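Local coordinates for alpha-galactosidase (Thermus thermophilus, PDB 6LCJ), which probably hydrolyses terminal alpha-galactosyl groups from oligosaccharides such as stachyose, as a thermostable glycosidase of family GH36 assembled as a hexamer, at residues E[214-217]-E[218-221]; E[183-187]-E[188-192]; E[434-437]-E[438-441]; E[420-423]-E[424-428]; E[77-80]-E[81-84]. All blocks are in the same frame, centred on the assembly; numbering follows the deposited sequence.

Interaction 1: residues E[214-217]-E[218-221]; sequences RGMA and FLAE
Met216 O takes two donors: Ala220 N reaches it over 3.2 Å with an N-H...O angle of 158°, and the Tyr298 hydroxyl is hydrogen-bonded to it as well. One residue on, Ala217 O accepts from Glu221 N at 3.2 Å, so two consecutive i to i+4 bonds are in place. The bond ahead of them, Phe218 N to Gly215 O at 3.4 Å, is weak. These bonds define the first turn of helix 216-224, with Gly215 at the N-cap; its positive phi would press a beta carbon against Arg214 O. The helix is one of those surrounding the parallel barrel of this GH36 enzyme, and in the chain it comes between barrel strands 192-195 and 229-234. Outside the turn, the Arg214 side chain bends at chi3 (-73°) and lies along the Phe218 ring from CB to the guanidinium. CD stands over the ring face, 3.9 Å from the centroid, as a CH-pi contact. Further out, Phe218 CE2 sits 3.4 Å above the centre of the guanidinium, whose plane is 28° from that of the ring, and Arg214 NH1 approaches Phe218 CZ to 3.2 Å. A salt bridge from Arg214 NH2 to Glu175 holds the far end of the guanidinium on helix 175-185. Met216 lies alongside Leu219, both pointing the same way, with CE 4.1 Å from Leu219 CD2, while Met216 also packs on Trp296 and Leu232.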
loop_
_atom_site.group_PDB
_atom_site.type_symbol
_atom_site.label_atom_id
_atom_site.label_comp_id
_atom_site.label_asym_id
_atom_site.label_seq_id
_atom_site.Cartn_x
_atom_site.Cartn_y
_atom_site.Cartn_z
ATOM N N ARG E 214 -36.611 36.980 29.573
ATOM C CA ARG E 214 -36.788 37.249 30.996
ATOM C C ARG E 214 -35.916 36.365 31.883
ATOM O O ARG E 214 -35.998 36.481 33.110
ATOM C CB ARG E 214 -38.263 37.115 31.391
ATOM C CG ARG E 214 -39.087 38.368 31.058
ATOM C CD ARG E 214 -40.593 38.127 31.119
ATOM N NE ARG E 214 -41.046 37.326 29.989
ATOM C CZ ARG E 214 -42.301 36.935 29.790
ATOM N NH1 ARG E 214 -43.254 37.283 30.649
ATOM N NH2 ARG E 214 -42.598 36.192 28.724
ATOM N N GLY E 215 -35.085 35.500 31.309
ATOM C CA GLY E 215 -34.148 34.728 32.098
ATOM C C GLY E 215 -34.743 33.443 32.644
ATOM O O GLY E 215 -35.960 33.259 32.721
ATOM N N MET E 216 -33.846 32.541 33.049
ATOM C CA MET E 216 -34.271 31.191 33.399
ATOM C C MET E 216 -34.952 31.135 34.755
ATOM O O MET E 216 -35.787 30.253 34.980
ATOM C CB MET E 216 -33.080 30.226 33.361
ATOM C CG MET E 216 -32.365 30.186 32.020
ATOM S SD MET E 216 -33.462 29.982 30.591
ATOM C CE MET E 216 -34.121 28.335 30.885
ATOM N N ALA E 217 -34.628 32.047 35.668
ATOM C CA ALA E 217 -35.263 31.994 36.981
ATOM C C ALA E 217 -36.737 32.357 36.896
ATOM O O ALA E 217 -37.541 31.858 37.687
ATOM C CB ALA E 217 -34.544 32.921 37.957
ATOM N N PHE E 218 -37.104 33.206 35.935
ATOM C CA PHE E 218 -38.502 33.570 35.734
ATOM C C PHE E 218 -39.313 32.381 35.233
ATOM O O PHE E 218 -40.374 32.055 35.784
ATOM C CB PHE E 218 -38.581 34.736 34.750
ATOM C CG PHE E 218 -39.919 34.895 34.105
ATOM C CD1 PHE E 218 -40.967 35.492 34.794
ATOM C CD2 PHE E 218 -40.132 34.460 32.802
ATOM C CE1 PHE E 218 -42.216 35.643 34.202
ATOM C CE2 PHE E 218 -41.374 34.610 32.194
ATOM C CZ PHE E 218 -42.420 35.202 32.900
ATOM N N LEU E 219 -38.823 31.729 34.175
ATOM C CA LEU E 219 -39.444 30.515 33.658
ATOM C C LEU E 219 -39.697 29.487 34.755
ATOM O O LEU E 219 -40.771 28.879 34.811
ATOM C CB LEU E 219 -38.550 29.920 32.575
ATOM C CG LEU E 219 -39.211 29.184 31.418
ATOM C CD1 LEU E 219 -40.352 30.002 30.854
ATOM C CD2 LEU E 219 -38.146 28.938 30.375
ATOM N N ALA E 220 -38.719 29.264 35.634
ATOM C CA ALA E 220 -38.917 28.255 36.671
ATOM C C ALA E 220 -39.992 28.671 37.668
ATOM O O ALA E 220 -40.703 27.810 38.197
ATOM C CB ALA E 220 -37.606 27.965 37.404
ATOM N N GLU E 221 -40.131 29.976 37.940
ATOM C CA GLU E 221 -41.138 30.411 38.901
ATOM C C GLU E 221 -42.543 30.262 38.329
ATOM O O GLU E 221 -43.469 29.860 39.045
ATOM C CB GLU E 221 -40.869 31.851 39.336
ATOM C CG GLU E 221 -41.876 32.405 40.355
ATOM C CD GLU E 221 -42.173 31.454 41.527
ATOM O OE1 GLU E 221 -41.233 30.796 42.041
ATOM O OE2 GLU E 221 -43.357 31.371 41.939
#

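Interaction 2: residues E[183-187]-E[188-192]; sequences DEVAA and FSFEV
Phe188 turns the edge of its ring to the backbone carbonyls just before it: Glu184 O lies near the ring plane, 3.5 Å from Phe188 CD1. Val185 O sits at the same edge, 3.6 Å from Phe188 CB. With CG anti to the carbonyl carbon (chi1 -70°), the CD1 edge of the ring is brought back beside the carbonyls of the preceding turn. That turn is a type I beta turn from Val185 to Phe188, closed by Phe188 N to Val185 O at 3.0 Å with a nearly straight N-H...O angle of 164°. Here the chain leaves helix 175-185 for strand 192-195, the helix-to-strand return of a beta-alpha barrel. An inverse gamma turn centred on Ser189 bends the path again, with a weak bond from Phe190 N to Phe188 O. Phe190 then crosses Val185 at about a right angle, its CD2 3.6 Å from Val185 CG1, and its ring meets Trp163 edge-to-face. The Phe188 ring also packs on Pro437 and on Leu448 of helix 442-453. A serine here would probably leave a gap beside Pro437 and Leu448 and take the ring edge away from Glu184 O. Ser189 OG bonds to Glu449 of helix 442-453.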
loop_
_atom_site.group_PDB
_atom_site.type_symbol
_atom_site.label_atom_id
_atom_site.label_comp_id
_atom_site.label_asym_id
_atom_site.label_seq_id
_atom_site.Cartn_x
_atom_site.Cartn_y
_atom_site.Cartn_z
ATOM N N ASP E 183 -48.912 25.857 30.078
ATOM C CA ASP E 183 -50.345 25.959 30.335
ATOM C C ASP E 183 -51.067 24.648 30.046
ATOM O O ASP E 183 -51.825 24.144 30.882
ATOM C CB ASP E 183 -50.935 27.079 29.484
ATOM C CG ASP E 183 -51.844 27.969 30.272
ATOM O OD1 ASP E 183 -51.767 27.902 31.518
ATOM O OD2 ASP E 183 -52.638 28.717 29.651
ATOM N N GLU E 184 -50.856 24.084 28.857
ATOM C CA GLU E 184 -51.521 22.831 28.516
ATOM C C GLU E 184 -50.976 21.662 29.327
ATOM O O GLU E 184 -51.738 20.778 29.742
ATOM C CB GLU E 184 -51.368 22.551 27.034
ATOM C CG GLU E 184 -51.762 23.709 26.180
ATOM C CD GLU E 184 -52.926 23.355 25.300
ATOM O OE1 GLU E 184 -52.925 23.768 24.115
ATOM O OE2 GLU E 184 -53.829 22.638 25.795
ATOM N N VAL E 185 -49.658 21.628 29.545
ATOM C CA VAL E 185 -49.052 20.513 30.261
ATOM C C VAL E 185 -49.545 20.476 31.703
ATOM O O VAL E 185 -49.705 19.394 32.286
ATOM C CB VAL E 185 -47.510 20.601 30.178
ATOM C CG1 VAL E 185 -46.850 19.674 31.203
ATOM C CG2 VAL E 185 -47.018 20.285 28.767
ATOM N N ALA E 186 -49.829 21.643 32.292
ATOM C CA ALA E 186 -50.198 21.687 33.704
ATOM C C ALA E 186 -51.527 20.990 33.988
ATOM O O ALA E 186 -51.785 20.604 35.135
ATOM C CB ALA E 186 -50.242 23.139 34.180
ATOM N N ALA E 187 -52.366 20.795 32.969
ATOM C CA ALA E 187 -53.614 20.063 33.159
ATOM C C ALA E 187 -53.400 18.567 33.381
ATOM O O ALA E 187 -54.323 17.891 33.839
ATOM C CB ALA E 187 -54.528 20.282 31.954
ATOM N N PHE E 188 -52.219 18.033 33.078
ATOM C CA PHE E 188 -51.955 16.601 33.168
ATOM C C PHE E 188 -51.218 16.268 34.460
ATOM O O PHE E 188 -50.631 17.129 35.108
ATOM C CB PHE E 188 -51.143 16.130 31.953
ATOM C CG PHE E 188 -51.920 16.139 30.663
ATOM C CD1 PHE E 188 -52.091 17.320 29.947
ATOM C CD2 PHE E 188 -52.501 14.971 30.180
ATOM C CE1 PHE E 188 -52.810 17.324 28.765
ATOM C CE2 PHE E 188 -53.234 14.966 28.991
ATOM C CZ PHE E 188 -53.389 16.136 28.283
ATOM N N SER E 189 -51.208 14.985 34.807
ATOM C CA SER E 189 -50.585 14.559 36.058
ATOM C C SER E 189 -49.067 14.462 35.952
ATOM O O SER E 189 -48.492 13.416 36.262
ATOM C CB SER E 189 -51.148 13.209 36.493
ATOM O OG SER E 189 -52.479 13.324 36.945
ATOM N N PHE E 190 -48.405 15.525 35.512
ATOM C CA PHE E 190 -46.948 15.575 35.519
ATOM C C PHE E 190 -46.462 16.141 36.848
ATOM O O PHE E 190 -47.196 16.813 37.571
ATOM C CB PHE E 190 -46.413 16.438 34.372
ATOM C CG PHE E 190 -46.554 15.810 33.025
ATOM C CD1 PHE E 190 -45.731 14.755 32.650
ATOM C CD2 PHE E 190 -47.512 16.272 32.121
ATOM C CE1 PHE E 190 -45.861 14.164 31.376
ATOM C CE2 PHE E 190 -47.654 15.688 30.857
ATOM C CZ PHE E 190 -46.829 14.632 30.484
ATOM N N GLU E 191 -45.198 15.869 37.157
ATOM C CA GLU E 191 -44.550 16.438 38.331
ATOM C C GLU E 191 -43.381 17.354 38.004
ATOM O O GLU E 191 -42.996 18.149 38.862
ATOM C CB GLU E 191 -44.058 15.323 39.265
ATOM C CG GLU E 191 -44.883 14.052 39.132
ATOM C CD GLU E 191 -44.523 13.003 40.151
ATOM O OE1 GLU E 191 -43.921 11.972 39.774
ATOM O OE2 GLU E 191 -44.855 13.201 41.335
ATOM N N VAL E 192 -42.814 17.267 36.800
ATOM C CA VAL E 192 -41.649 18.047 36.394
ATOM C C VAL E 192 -41.893 18.570 34.983
ATOM O O VAL E 192 -42.353 17.828 34.110
ATOM C CB VAL E 192 -40.351 17.207 36.425
ATOM C CG1 VAL E 192 -39.127 18.082 36.167
ATOM C CG2 VAL E 192 -40.201 16.449 37.729
#

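Interaction 3: residues E[434-437]-E[438-441]; sequences SDPP and SWLL
Pro436 O accepts from Trp439 N at 2.6 Å with an N-H...O angle of 157°, and Pro437 O accepts from Leu440 N at 3.0 Å. Both bonds run from residue i+3 back to residue i, which is the evidence for the tight winding of the single 3-10 turn that begins at Pro437. Neither proline has an N-H to donate; each supplies its carbonyl to the turn. Polar atoms off the turn are paired elsewhere: Asp435 OD2 accepts from Phe406 N and OD1 forms a salt bridge with Arg407. The packing centres on Pro436 and Trp439. Chi1 of -69° in Trp439 swings the indole back across the Pro436 ring, whose CG lies over the indole face, 3.6 Å from the centroid of the five-membered ring and 19° off its normal, a CH-pi contact. Pro436 CD reaches the six-membered part, 3.5 Å from Trp439 CE3. On another flank Leu440 crosses Asp435 at about a right angle, and its CD2 stops 3.8 Å from Asp435 OD2, an apolar methyl beside a carboxylate already engaged. The turn joins barrel strand 431-433 to helix 442-453, whose Lys445 bonds to Pro437 O. Trp439 meets Phe169 of helix 166-169 edge-to-face, and Leu441 packs on Arg409 of a neighbouring subunit.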
loop_
_atom_site.group_PDB
_atom_site.type_symbol
_atom_site.label_atom_id
_atom_site.label_comp_id
_atom_site.label_asym_id
_atom_site.label_seq_id
_atom_site.Cartn_x
_atom_site.Cartn_y
_atom_site.Cartn_z
ATOM N N SER E 434 -42.512 13.988 25.595
ATOM C CA SER E 434 -42.291 15.284 24.984
ATOM C C SER E 434 -43.499 15.778 24.204
ATOM O O SER E 434 -43.435 16.869 23.633
ATOM C CB SER E 434 -41.073 15.235 24.057
ATOM O OG SER E 434 -39.856 15.255 24.786
ATOM N N ASP E 435 -44.585 15.021 24.170
ATOM C CA ASP E 435 -45.758 15.350 23.359
ATOM C C ASP E 435 -46.400 16.643 23.837
ATOM O O ASP E 435 -46.961 16.664 24.938
ATOM C CB ASP E 435 -46.781 14.213 23.416
ATOM C CG ASP E 435 -46.319 12.955 22.673
ATOM O OD1 ASP E 435 -45.321 13.027 21.919
ATOM O OD2 ASP E 435 -46.956 11.891 22.840
ATOM N N PRO E 436 -46.354 17.729 23.069
ATOM C CA PRO E 436 -47.152 18.906 23.416
ATOM C C PRO E 436 -48.631 18.567 23.347
ATOM O O PRO E 436 -49.106 18.067 22.313
ATOM C CB PRO E 436 -46.766 19.933 22.339
ATOM C CG PRO E 436 -45.670 19.308 21.550
ATOM C CD PRO E 436 -45.766 17.846 21.725
ATOM N N PRO E 437 -49.388 18.798 24.429
ATOM C CA PRO E 437 -50.808 18.393 24.430
ATOM C C PRO E 437 -51.581 18.897 23.223
ATOM O O PRO E 437 -52.453 18.183 22.709
ATOM C CB PRO E 437 -51.340 18.983 25.747
ATOM C CG PRO E 437 -50.142 19.070 26.623
ATOM C CD PRO E 437 -48.994 19.425 25.704
ATOM N N SER E 438 -51.250 20.079 22.711
ATOM C CA SER E 438 -51.935 20.556 21.520
ATOM C C SER E 438 -51.602 19.754 20.261
ATOM O O SER E 438 -52.269 19.945 19.242
ATOM C CB SER E 438 -51.614 22.032 21.299
ATOM O OG SER E 438 -50.226 22.238 21.122
ATOM N N TRP E 439 -50.601 18.874 20.287
ATOM C CA TRP E 439 -50.342 17.991 19.156
ATOM C C TRP E 439 -51.090 16.668 19.262
ATOM O O TRP E 439 -51.052 15.866 18.313
ATOM C CB TRP E 439 -48.850 17.681 19.035
ATOM C CG TRP E 439 -47.987 18.823 18.635
ATOM C CD1 TRP E 439 -48.346 20.130 18.535
ATOM C CD2 TRP E 439 -46.592 18.762 18.303
ATOM N NE1 TRP E 439 -47.268 20.882 18.155
ATOM C CE2 TRP E 439 -46.180 20.065 18.000
ATOM C CE3 TRP E 439 -45.658 17.727 18.228
ATOM C CZ2 TRP E 439 -44.871 20.368 17.624
ATOM C CZ3 TRP E 439 -44.362 18.026 17.853
ATOM C CH2 TRP E 439 -43.979 19.334 17.557
ATOM N N LEU E 440 -51.747 16.420 20.398
ATOM C CA LEU E 440 -52.444 15.166 20.658
ATOM C C LEU E 440 -53.899 15.243 20.204
ATOM O O LEU E 440 -54.587 16.233 20.468
ATOM C CB LEU E 440 -52.384 14.848 22.152
ATOM C CG LEU E 440 -51.018 14.610 22.797
ATOM C CD1 LEU E 440 -51.216 14.260 24.268
ATOM C CD2 LEU E 440 -50.286 13.495 22.069
ATOM N N LEU E 441 -54.369 14.195 19.530
ATOM C CA LEU E 441 -55.801 14.010 19.325
ATOM C C LEU E 441 -56.480 13.697 20.663
ATOM O O LEU E 441 -55.813 13.337 21.637
ATOM C CB LEU E 441 -56.048 12.888 18.317
ATOM C CG LEU E 441 -55.412 13.058 16.927
ATOM C CD1 LEU E 441 -55.565 11.800 16.084
ATOM C CD2 LEU E 441 -55.990 14.249 16.207
#

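Interaction 4: residues E[420-423]-E[424-428]; sequences LQEA and LAHFT
The His426 imidazole and the Glu422 carboxylate stand side by side on helix 415-428, pointing the same way, their planes 85° apart. Glu422 OE2 comes to 3.6 Å from His426 NE2, close enough for a favourable electrostatic effect if the ring is protonated, though too long to be taken as a hydrogen bond; such a neighbour might raise the ring's proton affinity. Glu422 OE1 makes a long, weak ion pair with Arg447. The carbonyl of the same glutamate meets the ring obliquely, with Glu422 O 3.5 Å from His426 CD2, and Phe451 meets the ring edge-to-face. Glu422 reaches the imidazole because CG is anti to the backbone N (chi1 -167°) and the chain stays extended beyond it. Beneath the pair runs the i to i+4 ladder: Ala425 N to Gln421 O at 3.2 Å, His426 N to Glu422 O at 3.1 Å, Phe427 N to Ala423 O at 2.9 Å. The rung from Leu424 N to Leu420 O is weak, and Leu420 O also accepts from the Tyr475 hydroxyl. At the last turn Leu424 O holds two donors of one residue, Thr428 N and Thr428 OG1. The helix leads into barrel strand 431-433; Leu424 packs on Leu384 and Thr387 of helix 380-388, Ala425 on Phe451 of helix 442-453, and His426 and Phe427 on Val458 of strand 458-462.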
loop_
_atom_site.group_PDB
_atom_site.type_symbol
_atom_site.label_atom_id
_atom_site.label_comp_id
_atom_site.label_asym_id
_atom_site.label_seq_id
_atom_site.Cartn_x
_atom_site.Cartn_y
_atom_site.Cartn_z
ATOM N N LEU E 420 -44.433 -0.748 22.647
ATOM C CA LEU E 420 -43.227 -1.354 23.211
ATOM C C LEU E 420 -42.503 -0.386 24.145
ATOM O O LEU E 420 -42.046 -0.774 25.228
ATOM C CB LEU E 420 -42.288 -1.796 22.089
ATOM C CG LEU E 420 -42.827 -2.764 21.041
ATOM C CD1 LEU E 420 -41.746 -3.017 20.008
ATOM C CD2 LEU E 420 -43.267 -4.049 21.685
ATOM N N GLN E 421 -42.377 0.877 23.725
ATOM C CA GLN E 421 -41.759 1.889 24.563
ATOM C C GLN E 421 -42.603 2.164 25.803
ATOM O O GLN E 421 -42.076 2.233 26.917
ATOM C CB GLN E 421 -41.527 3.159 23.729
ATOM C CG GLN E 421 -40.824 4.336 24.426
ATOM C CD GLN E 421 -39.427 4.007 24.913
ATOM O OE1 GLN E 421 -38.906 2.916 24.666
ATOM N NE2 GLN E 421 -38.795 4.969 25.599
ATOM N N GLU E 422 -43.914 2.295 25.638
ATOM C CA GLU E 422 -44.772 2.552 26.791
ATOM C C GLU E 422 -44.643 1.456 27.848
ATOM O O GLU E 422 -44.631 1.744 29.053
ATOM C CB GLU E 422 -46.218 2.689 26.334
ATOM C CG GLU E 422 -47.128 3.260 27.383
ATOM C CD GLU E 422 -48.575 2.984 27.078
ATOM O OE1 GLU E 422 -49.163 3.767 26.307
ATOM O OE2 GLU E 422 -49.131 1.988 27.601
ATOM N N ALA E 423 -44.539 0.194 27.417
ATOM C CA ALA E 423 -44.448 -0.915 28.366
ATOM C C ALA E 423 -43.176 -0.837 29.207
ATOM O O ALA E 423 -43.196 -1.156 30.402
ATOM C CB ALA E 423 -44.516 -2.245 27.620
ATOM N N LEU E 424 -42.058 -0.418 28.604
ATOM C CA LEU E 424 -40.820 -0.283 29.372
ATOM C C LEU E 424 -40.890 0.858 30.382
ATOM O O LEU E 424 -40.264 0.770 31.444
ATOM C CB LEU E 424 -39.626 -0.090 28.436
ATOM C CG LEU E 424 -39.141 -1.337 27.690
ATOM C CD1 LEU E 424 -37.734 -1.120 27.192
ATOM C CD2 LEU E 424 -39.219 -2.577 28.553
ATOM N N ALA E 425 -41.634 1.930 30.088
ATOM C CA ALA E 425 -41.876 2.954 31.105
ATOM C C ALA E 425 -42.676 2.392 32.280
ATOM O O ALA E 425 -42.377 2.685 33.443
ATOM C CB ALA E 425 -42.605 4.153 30.499
ATOM N N HIS E 426 -43.697 1.583 32.004
ATOM C CA HIS E 426 -44.429 0.952 33.098
ATOM C C HIS E 426 -43.514 0.048 33.913
ATOM O O HIS E 426 -43.537 0.083 35.144
ATOM C CB HIS E 426 -45.615 0.158 32.563
ATOM C CG HIS E 426 -46.773 0.999 32.127
ATOM N ND1 HIS E 426 -47.334 1.965 32.931
ATOM C CD2 HIS E 426 -47.495 0.996 30.980
ATOM C CE1 HIS E 426 -48.342 2.532 32.294
ATOM N NE2 HIS E 426 -48.464 1.960 31.111
ATOM N N PHE E 427 -42.679 -0.749 33.249
ATOM C CA PHE E 427 -41.816 -1.669 33.981
ATOM C C PHE E 427 -40.808 -0.922 34.859
ATOM O O PHE E 427 -40.608 -1.267 36.024
ATOM C CB PHE E 427 -41.104 -2.597 33.005
ATOM C CG PHE E 427 -40.301 -3.676 33.672
ATOM C CD1 PHE E 427 -40.918 -4.805 34.183
ATOM C CD2 PHE E 427 -38.924 -3.564 33.787
ATOM C CE1 PHE E 427 -40.181 -5.807 34.787
ATOM C CE2 PHE E 427 -38.183 -4.566 34.390
ATOM C CZ PHE E 427 -38.817 -5.682 34.896
ATOM N N THR E 428 -40.146 0.091 34.314
ATOM C CA THR E 428 -39.180 0.838 35.109
ATOM C C THR E 428 -39.849 1.810 36.068
ATOM O O THR E 428 -39.220 2.214 37.052
ATOM C CB THR E 428 -38.218 1.635 34.209
ATOM O OG1 THR E 428 -38.965 2.566 33.417
ATOM C CG2 THR E 428 -37.411 0.721 33.288
#

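Interaction 5: residues E[77-80]-E[81-84]; sequences ADDP and FLLE
Asp79 and Phe81 lie side by side, pointing the same way, with carboxylate and ring planes 59° apart. Between them, Asp79 OD1 accepts from Phe81 N at 3.0 Å on its anti side, the donor 35° out of the carboxylate plane. Asp79 gets there with CG anti to its own nitrogen (chi1 -177°). Leu82 runs at about a right angle to Asp79, its CD2 3.9 Å from Asp79 CB, and slants across Asp78, where Leu82 CD2 lies 3.3 Å from Asp78 OD1. That oxygen is itself engaged: Asp79 N donates to it over 2.7 Å, as does Trp50 N, so the first aspartate orients the backbone of the second. Leu83 leans back over the incoming loop, CD1 meeting Asp78 CB at 3.7 Å and Ala77 CB at 4.0 Å. Its amide is shared between Pro80 O at 3.1 Å and, weakly, Asp79 O. The other Asp79 oxygen forms a salt bridge with Arg114 and accepts from Ala314 N. With an alanine at Asp79, Phe81 N would probably lose its cap and Arg114 its charge partner. Residues 80-84 form a short, weakly bonded helix against strands 44-48 and 113-117, and Asp79 followed by Pro80 makes the classic start of one: an aspartate at the N-cap and a proline, which needs no acceptor, in the first turn.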
loop_
_atom_site.group_PDB
_atom_site.type_symbol
_atom_site.label_atom_id
_atom_site.label_comp_id
_atom_site.label_asym_id
_atom_site.label_seq_id
_atom_site.Cartn_x
_atom_site.Cartn_y
_atom_site.Cartn_z
ATOM N N ALA E 77 -19.973 7.475 21.039
ATOM C CA ALA E 77 -20.682 6.216 20.867
ATOM C C ALA E 77 -20.359 5.204 21.964
ATOM O O ALA E 77 -21.257 4.499 22.440
ATOM C CB ALA E 77 -20.359 5.607 19.496
ATOM N N ASP E 78 -19.102 5.128 22.395
ATOM C CA ASP E 78 -18.695 4.103 23.346
ATOM C C ASP E 78 -17.320 4.479 23.891
ATOM O O ASP E 78 -16.733 5.496 23.513
ATOM C CB ASP E 78 -18.689 2.723 22.668
ATOM C CG ASP E 78 -19.046 1.578 23.617
ATOM O OD1 ASP E 78 -18.686 1.635 24.817
ATOM O OD2 ASP E 78 -19.669 0.595 23.144
ATOM N N ASP E 79 -16.824 3.656 24.801
ATOM C CA ASP E 79 -15.416 3.649 25.165
ATOM C C ASP E 79 -14.582 3.476 23.898
ATOM O O ASP E 79 -14.695 2.433 23.234
ATOM C CB ASP E 79 -15.170 2.505 26.157
ATOM C CG ASP E 79 -13.740 2.440 26.684
ATOM O OD1 ASP E 79 -12.782 2.901 26.015
ATOM O OD2 ASP E 79 -13.583 1.875 27.788
ATOM N N PRO E 80 -13.747 4.456 23.523
ATOM C CA PRO E 80 -12.998 4.339 22.256
ATOM C C PRO E 80 -12.186 3.064 22.132
ATOM O O PRO E 80 -12.065 2.531 21.022
ATOM C CB PRO E 80 -12.104 5.584 22.265
ATOM C CG PRO E 80 -12.848 6.569 23.111
ATOM C CD PRO E 80 -13.504 5.745 24.196
ATOM N N PHE E 81 -11.653 2.537 23.236
ATOM C CA PHE E 81 -10.951 1.257 23.177
ATOM C C PHE E 81 -11.860 0.158 22.644
ATOM O O PHE E 81 -11.482 -0.590 21.735
ATOM C CB PHE E 81 -10.416 0.886 24.558
ATOM C CG PHE E 81 -9.728 -0.449 24.598
ATOM C CD1 PHE E 81 -10.456 -1.618 24.803
ATOM C CD2 PHE E 81 -8.351 -0.541 24.435
ATOM C CE1 PHE E 81 -9.833 -2.858 24.829
ATOM C CE2 PHE E 81 -7.716 -1.774 24.469
ATOM C CZ PHE E 81 -8.465 -2.936 24.663
ATOM N N LEU E 82 -13.068 0.042 23.204
ATOM C CA LEU E 82 -14.019 -0.983 22.781
ATOM C C LEU E 82 -14.332 -0.922 21.291
ATOM O O LEU E 82 -14.773 -1.920 20.721
ATOM C CB LEU E 82 -15.330 -0.829 23.560
ATOM C CG LEU E 82 -15.585 -1.603 24.856
ATOM C CD1 LEU E 82 -14.375 -1.567 25.761
ATOM C CD2 LEU E 82 -16.791 -0.997 25.546
ATOM N N LEU E 83 -14.142 0.233 20.657
ATOM C CA LEU E 83 -14.520 0.430 19.268
ATOM C C LEU E 83 -13.345 0.315 18.304
ATOM O O LEU E 83 -13.568 0.200 17.098
ATOM C CB LEU E 83 -15.190 1.801 19.095
ATOM C CG LEU E 83 -16.535 2.004 19.788
ATOM C CD1 LEU E 83 -17.108 3.356 19.438
ATOM C CD2 LEU E 83 -17.513 0.892 19.433
ATOM N N GLU E 84 -12.106 0.365 18.792
ATOM C CA GLU E 84 -10.941 0.186 17.937
ATOM C C GLU E 84 -10.417 -1.243 17.946
ATOM O O GLU E 84 -9.487 -1.543 17.194
ATOM C CB GLU E 84 -9.795 1.138 18.347
ATOM C CG GLU E 84 -10.178 2.610 18.544
ATOM C CD GLU E 84 -10.396 3.380 17.238
ATOM O OE1 GLU E 84 -9.699 3.074 16.237
ATOM O OE2 GLU E 84 -11.265 4.284 17.214
#

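Along the chain the order is interaction 5, 2, 1, 4, 3. Interaction 5 lies against strands of the N-terminal antiparallel sheets, its centre about 40 Å from those of interactions 1 and 2, on the opposite side of the chain's centre. Interactions 2 and 1 involve successive helices (175-185, then 216-224) of the layer around the eight-stranded parallel barrel, their centres about 18 Å apart. Interactions 4 and 3 come just before and just after strand 431-433 in the chain, and that strand sits next to strand 161-164. Hence 2 and 3, about 12 Å apart between centres, touch: Pro437 packs on Glu184, Val185 and Phe188, bringing the barrel's last strand-to-helix loop against its early part.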